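Local coordinates for DUF3829 family protein (Bacteroides vulgatus, PDB 4YJW), which is of unknown function but folds as an all-alpha protein whose precursor is probably exported as a lipoprotein, at residues 27-32 / 142-147. Residues are numbered along the deposited sequence; the frame is centred on the assembly and turned at random.
Sequences KILKDL and QVIFDI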
loop_
_atom_site.group_PDB
_atom_site.type_symbol
_atom_site.label_atom_id
_atom_site.label_comp_id
_atom_site.label_asym_id
_atom_site.label_seq_id
_atom_site.Cartn_x
_atom_site.Cartn_y
_atom_site.Cartn_z
ATOM N N LYS A 27 -2.185 -4.107 11.392
ATOM C CA LYS A 27 -0.885 -3.503 11.708
ATOM C C LYS A 27 -0.130 -3.069 10.465
ATOM O O LYS A 27 0.389 -1.953 10.415
ATOM C CB LYS A 27 0.002 -4.504 12.488
ATOM C CG LYS A 27 -0.376 -4.694 13.939
ATOM C CD LYS A 27 0.477 -5.778 14.583
ATOM C CE LYS A 27 -0.088 -6.244 15.906
ATOM N NZ LYS A 27 0.692 -7.379 16.473
ATOM N N ILE A 28 -0.028 -3.969 9.479
ATOM C CA ILE A 28 0.743 -3.712 8.265
ATOM C C ILE A 28 0.075 -2.586 7.407
ATOM O O ILE A 28 0.778 -1.673 6.964
ATOM C CB ILE A 28 1.003 -5.041 7.490
ATOM C CG1 ILE A 28 2.379 -5.007 6.802
ATOM C CG2 ILE A 28 -0.116 -5.454 6.544
ATOM C CD1 ILE A 28 2.860 -6.282 6.123
ATOM N N LEU A 29 -1.259 -2.573 7.302
ATOM C CA LEU A 29 -1.930 -1.576 6.459
ATOM C C LEU A 29 -1.886 -0.167 7.089
ATOM O O LEU A 29 -1.833 0.814 6.349
ATOM C CB LEU A 29 -3.364 -2.002 6.100
ATOM C CG LEU A 29 -3.468 -3.233 5.152
ATOM C CD1 LEU A 29 -4.888 -3.777 5.091
ATOM C CD2 LEU A 29 -2.995 -2.904 3.756
ATOM N N LYS A 30 -1.833 -0.078 8.420
ATOM C CA LYS A 30 -1.700 1.194 9.121
ATOM C C LYS A 30 -0.319 1.827 8.814
ATOM O O LYS A 30 -0.237 3.027 8.540
ATOM C CB LYS A 30 -1.867 0.993 10.633
ATOM C CG LYS A 30 -1.855 2.313 11.407
ATOM C CD LYS A 30 -1.464 2.094 12.858
ATOM C CE LYS A 30 -1.179 3.403 13.566
ATOM N NZ LYS A 30 -2.426 4.088 13.997
ATOM N N ASP A 31 0.749 1.025 8.853
ATOM C CA ASP A 31 2.094 1.573 8.615
ATOM C C ASP A 31 2.474 1.686 7.143
ATOM O O ASP A 31 3.291 2.552 6.806
ATOM C CB ASP A 31 3.148 0.742 9.352
ATOM C CG ASP A 31 2.997 0.727 10.867
ATOM O OD1 ASP A 31 2.702 1.801 11.450
ATOM O OD2 ASP A 31 3.202 -0.347 11.470
ATOM N N LEU A 32 1.912 0.833 6.270
ATOM C CA LEU A 32 2.253 0.857 4.852
ATOM C C LEU A 32 1.581 2.019 4.111
ATOM O O LEU A 32 2.226 2.649 3.279
ATOM C CB LEU A 32 1.856 -0.478 4.215
ATOM C CG LEU A 32 2.393 -0.775 2.840
ATOM C CD1 LEU A 32 3.827 -1.244 2.902
ATOM C CD2 LEU A 32 1.522 -1.803 2.150
ATOM N N GLN A 142 -8.711 -0.423 1.506
ATOM C CA GLN A 142 -10.135 -0.569 1.832
ATOM C C GLN A 142 -10.684 -1.901 1.298
ATOM O O GLN A 142 -11.439 -2.567 2.018
ATOM C CB GLN A 142 -10.957 0.622 1.297
ATOM C CG GLN A 142 -12.390 0.675 1.857
ATOM C CD GLN A 142 -12.422 0.784 3.368
ATOM O OE1 GLN A 142 -12.012 1.795 3.950
ATOM N NE2 GLN A 142 -12.904 -0.261 4.039
ATOM N N VAL A 143 -10.305 -2.298 0.056
ATOM C CA VAL A 143 -10.743 -3.582 -0.514
ATOM C C VAL A 143 -10.325 -4.749 0.416
ATOM O O VAL A 143 -11.151 -5.634 0.670
ATOM C CB VAL A 143 -10.237 -3.803 -1.957
ATOM C CG1 VAL A 143 -10.413 -5.264 -2.383
ATOM C CG2 VAL A 143 -10.964 -2.878 -2.930
ATOM N N ILE A 144 -9.070 -4.745 0.921
ATOM C CA ILE A 144 -8.572 -5.820 1.819
ATOM C C ILE A 144 -9.426 -5.882 3.103
ATOM O O ILE A 144 -9.878 -6.970 3.464
ATOM C CB ILE A 144 -7.058 -5.654 2.125
ATOM C CG1 ILE A 144 -6.242 -5.930 0.829
ATOM C CG2 ILE A 144 -6.611 -6.590 3.276
ATOM C CD1 ILE A 144 -4.828 -5.341 0.792
ATOM N N PHE A 145 -9.670 -4.729 3.762
ATOM C CA PHE A 145 -10.519 -4.704 4.964
ATOM C C PHE A 145 -11.936 -5.177 4.650
ATOM O O PHE A 145 -12.516 -5.936 5.441
ATOM C CB PHE A 145 -10.565 -3.301 5.597
ATOM C CG PHE A 145 -9.284 -2.908 6.300
ATOM C CD1 PHE A 145 -8.660 -3.783 7.189
ATOM C CD2 PHE A 145 -8.730 -1.645 6.115
ATOM C CE1 PHE A 145 -7.464 -3.431 7.819
ATOM C CE2 PHE A 145 -7.549 -1.283 6.768
ATOM C CZ PHE A 145 -6.919 -2.179 7.610
ATOM N N ASP A 146 -12.477 -4.793 3.474
ATOM C CA ASP A 146 -13.845 -5.200 3.091
ATOM C C ASP A 146 -13.963 -6.698 2.835
ATOM O O ASP A 146 -15.015 -7.276 3.138
ATOM C CB ASP A 146 -14.349 -4.410 1.883
ATOM C CG ASP A 146 -14.554 -2.940 2.190
ATOM O OD1 ASP A 146 -14.419 -2.551 3.380
ATOM O OD2 ASP A 146 -14.782 -2.168 1.242
ATOM N N ILE A 147 -12.904 -7.343 2.312
ATOM C CA ILE A 147 -12.919 -8.806 2.134
ATOM C C ILE A 147 -12.889 -9.483 3.515
ATOM O O ILE A 147 -13.588 -10.467 3.759
ATOM C CB ILE A 147 -11.701 -9.290 1.266
ATOM C CG1 ILE A 147 -11.818 -8.837 -0.199
ATOM C CG2 ILE A 147 -11.510 -10.823 1.347
ATOM C CD1 ILE A 147 -10.466 -8.791 -0.938
#
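Ile144 and Phe145 of helix 121-159 together receive a single side chain, Leu29, from the last turn of helix 10-32. Before them, on the exposed side of the helix, Gln142 donates a hydrogen bond from NE2 to Asp146 OD1 one turn later (2.8 Å); the acceptor is met from above the carboxylate plane, while the oxygen lies close to the plane of the amide. Ile144 then offers its gamma methyl: CG2, anti to the backbone N, lies 3.8 Å from Leu29 CD1, and the two side chains meet at a slant. The CB of Phe145 leaves the backbone to one side of the facing helix, yet its ring comes nearer and meets Leu29 from the opposite direction. Chi1 of -73° carries the ring toward helix 10-32, and chi2 of -48° turns one face to Leu29 CD1, which stands 3.9 Å from the ring centroid, 24° off the normal, in a CH-pi contact displaced toward CZ. That rim atom also lies 3.9 Å from Leu29 CB. An alanine in place of Phe145 would probably strip Leu29 CD1 of its aromatic face and leave Ile144 CG2 as its remaining close neighbour on 142-147. Leu29 also touches Leu92 of helix 79-111, and its carbonyl oxygen accepts a hydrogen bond from NZ of Lys141, a polar link between the same two helices. Between the segments themselves, 9.1 Å apart from Leu29 CA to Ile144 CA, the contact is wholly apolar and rests on shape fit and the burial of Leu29 and Ile144.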